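PDB 7DVE: 6'''-hydroxyparomomycin C oxidase from Microbacterium trichothecenolyticum, which uses FAD and oxygen to oxidise the C3 hydroxyl of the sugar in C-glycosides such as isoorientin and mangiferin, releasing hydrogen peroxide. Local coordinates for residues 17-22 and 213-218. Residues are numbered along the deposited sequence; the frame is centred on the assembly and turned at random.
With FAD (flavin-adenine dinucleotide), chain C.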
loop_
_atom_site.group_PDB
_atom_site.type_symbol
_atom_site.label_atom_id
_atom_site.label_comp_id
_atom_site.label_asym_id
_atom_site.label_seq_id
_atom_site.Cartn_x
_atom_site.Cartn_y
_atom_site.Cartn_z
ATOM N N SER A 17 0.260 -1.778 11.584
ATOM C CA SER A 17 -0.417 -3.063 11.465
ATOM C C SER A 17 -0.995 -3.289 10.069
ATOM O O SER A 17 -1.890 -4.112 9.905
ATOM C CB SER A 17 -1.506 -3.185 12.524
ATOM O OG SER A 17 -2.666 -2.496 12.111
ATOM N N GLY A 18 -0.500 -2.576 9.061
ATOM C CA GLY A 18 -0.815 -2.884 7.688
ATOM C C GLY A 18 0.042 -4.033 7.189
ATOM O O GLY A 18 0.795 -4.637 7.952
ATOM N N PRO A 19 -0.040 -4.341 5.893
ATOM C CA PRO A 19 0.637 -5.549 5.371
ATOM C C PRO A 19 2.133 -5.607 5.628
ATOM O O PRO A 19 2.688 -6.713 5.656
ATOM C CB PRO A 19 0.341 -5.493 3.868
ATOM C CG PRO A 19 -0.896 -4.624 3.746
ATOM C CD PRO A 19 -0.859 -3.655 4.881
ATOM N N ALA A 20 2.813 -4.475 5.833
ATOM C CA ALA A 20 4.260 -4.524 6.062
ATOM C C ALA A 20 4.590 -4.987 7.480
ATOM O O ALA A 20 5.375 -5.932 7.683
ATOM C CB ALA A 20 4.877 -3.144 5.779
ATOM N N GLY A 21 3.990 -4.335 8.479
ATOM C CA GLY A 21 4.158 -4.797 9.847
ATOM C C GLY A 21 3.640 -6.211 10.028
ATOM O O GLY A 21 4.275 -7.036 10.703
ATOM N N ALA A 22 2.492 -6.517 9.402
ATOM C CA ALA A 22 1.960 -7.875 9.450
ATOM C C ALA A 22 2.924 -8.870 8.820
ATOM O O ALA A 22 3.035 -10.003 9.291
ATOM C CB ALA A 22 0.591 -7.958 8.766
ATOM N N SER A 213 -8.266 -9.034 0.568
ATOM C CA SER A 213 -7.423 -9.621 1.605
ATOM C C SER A 213 -6.453 -8.574 2.145
ATOM O O SER A 213 -5.870 -7.809 1.378
ATOM C CB SER A 213 -6.624 -10.802 1.039
ATOM O OG SER A 213 -7.473 -11.871 0.664
ATOM N N GLY A 214 -6.268 -8.552 3.463
ATOM C CA GLY A 214 -5.409 -7.557 4.081
ATOM C C GLY A 214 -4.528 -8.081 5.197
ATOM O O GLY A 214 -4.025 -9.203 5.118
ATOM N N SER A 215 -4.313 -7.274 6.243
ATOM C CA SER A 215 -3.508 -7.742 7.369
ATOM C C SER A 215 -4.132 -8.940 8.073
ATOM O O SER A 215 -3.411 -9.674 8.750
ATOM C CB SER A 215 -3.293 -6.615 8.369
ATOM O OG SER A 215 -2.614 -5.562 7.737
ATOM N N ASP A 216 -5.451 -9.143 7.953
ATOM C CA ASP A 216 -6.042 -10.377 8.453
ATOM C C ASP A 216 -5.401 -11.589 7.791
ATOM O O ASP A 216 -5.062 -12.567 8.465
ATOM C CB ASP A 216 -7.550 -10.384 8.208
ATOM C CG ASP A 216 -7.905 -10.098 6.753
ATOM O OD1 ASP A 216 -7.176 -9.315 6.127
ATOM O OD2 ASP A 216 -8.904 -10.635 6.237
ATOM N N VAL A 217 -5.172 -11.514 6.477
ATOM C CA VAL A 217 -4.625 -12.656 5.755
ATOM C C VAL A 217 -3.114 -12.751 5.944
ATOM O O VAL A 217 -2.568 -13.853 6.086
ATOM C CB VAL A 217 -5.007 -12.571 4.268
ATOM C CG1 VAL A 217 -4.414 -13.757 3.490
ATOM C CG2 VAL A 217 -6.512 -12.545 4.139
ATOM N N VAL A 218 -2.424 -11.611 5.951
ATOM C CA VAL A 218 -0.980 -11.616 6.166
ATOM C C VAL A 218 -0.651 -12.131 7.565
ATOM O O VAL A 218 0.240 -12.968 7.739
ATOM C CB VAL A 218 -0.388 -10.216 5.922
ATOM C CG1 VAL A 218 1.124 -10.278 6.034
ATOM C CG2 VAL A 218 -0.793 -9.701 4.552
HETATM P PA FAD C . -0.344 1.181 5.926
HETATM O O1A FAD C . -0.637 2.634 5.946
HETATM O O2A FAD C . -1.192 0.290 5.100
HETATM O O5B FAD C . -0.391 0.787 7.490
HETATM C C5B FAD C . 0.431 1.506 8.413
HETATM C C4B FAD C . -0.195 1.480 9.784
HETATM O O4B FAD C . 0.750 2.170 10.655
HETATM C C3B FAD C . -1.486 2.324 9.822
HETATM O O3B FAD C . -2.537 1.513 10.382
HETATM C C2B FAD C . -1.088 3.447 10.791
HETATM O O2B FAD C . -2.180 3.845 11.624
HETATM C C1B FAD C . -0.042 2.782 11.662
HETATM N N9A FAD C . 0.804 3.812 12.369
HETATM C C8A FAD C . 1.396 4.815 11.701
HETATM N N7A FAD C . 2.083 5.559 12.575
HETATM C C5A FAD C . 1.917 5.031 13.790
HETATM C C6A FAD C . 2.407 5.392 14.984
HETATM N N6A FAD C . 3.189 6.471 14.999
HETATM N N1A FAD C . 2.134 4.709 16.113
HETATM C C2A FAD C . 1.308 3.587 16.015
HETATM N N3A FAD C . 0.816 3.217 14.749
HETATM C C4A FAD C . 1.130 3.946 13.665
HETATM N N1 FAD C . -2.161 -0.744 -3.057
HETATM C C2 FAD C . -1.837 -1.710 -3.993
HETATM O O2 FAD C . -0.710 -2.190 -3.956
HETATM N N3 FAD C . -2.778 -2.106 -4.958
HETATM C C4 FAD C . -4.078 -1.552 -4.944
HETATM O O4 FAD C . -4.904 -1.925 -5.783
HETATM C C4X FAD C . -4.386 -0.583 -3.996
HETATM N N5 FAD C . -5.594 0.032 -3.961
HETATM C C5X FAD C . -5.896 0.873 -2.930
HETATM C C6 FAD C . -7.189 1.413 -2.794
HETATM C C7 FAD C . -7.541 2.226 -1.722
HETATM C C7M FAD C . -8.977 2.796 -1.597
HETATM C C8 FAD C . -6.582 2.527 -0.753
HETATM C C8M FAD C . -6.957 3.430 0.437
HETATM C C9 FAD C . -5.288 2.003 -0.883
HETATM C C9A FAD C . -4.932 1.182 -1.969
HETATM N N10 FAD C . -3.681 0.690 -2.108
HETATM C C10 FAD C . -3.415 -0.202 -3.065
HETATM C "C1'" FAD C . -2.555 1.073 -1.209
HETATM C "C2'" FAD C . -2.269 0.092 -0.065
HETATM O "O2'" FAD C . -3.380 0.123 0.847
HETATM C "C3'" FAD C . -0.920 0.455 0.641
HETATM O "O3'" FAD C . 0.160 0.370 -0.300
HETATM C "C4'" FAD C . -0.591 -0.538 1.757
HETATM O "O4'" FAD C . -1.649 -0.557 2.703
HETATM C "C5'" FAD C . 0.720 -0.123 2.480
HETATM O "O5'" FAD C . 0.914 -0.922 3.664
HETATM P P FAD C . 1.802 -0.448 4.931
HETATM O O1P FAD C . 1.634 -1.351 6.102
HETATM O O2P FAD C . 3.156 -0.212 4.386
HETATM O O3P FAD C . 1.186 0.937 5.498
#
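The flat peptide joining Gly18 to Pro19 has the hydroxyl of Ser215 over one face and a phosphate oxygen of FAD over the other: Ser215 OG lies 3.1 Å from Gly18 C, and FAD O1P 3.4 Å from Pro19 N. The proline ring turns this latter face to FAD O5', 3.5 Å from Pro19 CD. With OG beside its own backbone N (chi1 -61°), Ser215 donates to Ser17 O over 2.7 Å, from 19° outside the carbonyl plane. Serine suits this place, being short yet able to serve a buried carbonyl; an alanine here would probably leave Ser17 O without this donor and one peptide face less well covered. One turn on, Val218 CG1, anti to its backbone N (chi1 -175°), rests 3.6 Å from Ala22 CB, whose small methyl lets the two helices come close. Gly18 must lack a side chain, since a CB would strike O1P; its carbonyl receives Ala22 N, and Ala20 N reaches O1P in a weak bond. A strand, a glycine-rich turn and a helix starting at the pyrophosphate, with Gly16, Gly18 and Gly21 matching GxGxxG, are characteristic of the Rossmann-type FAD-binding domain of GMC oxidoreductases, here backed by helix 215-224.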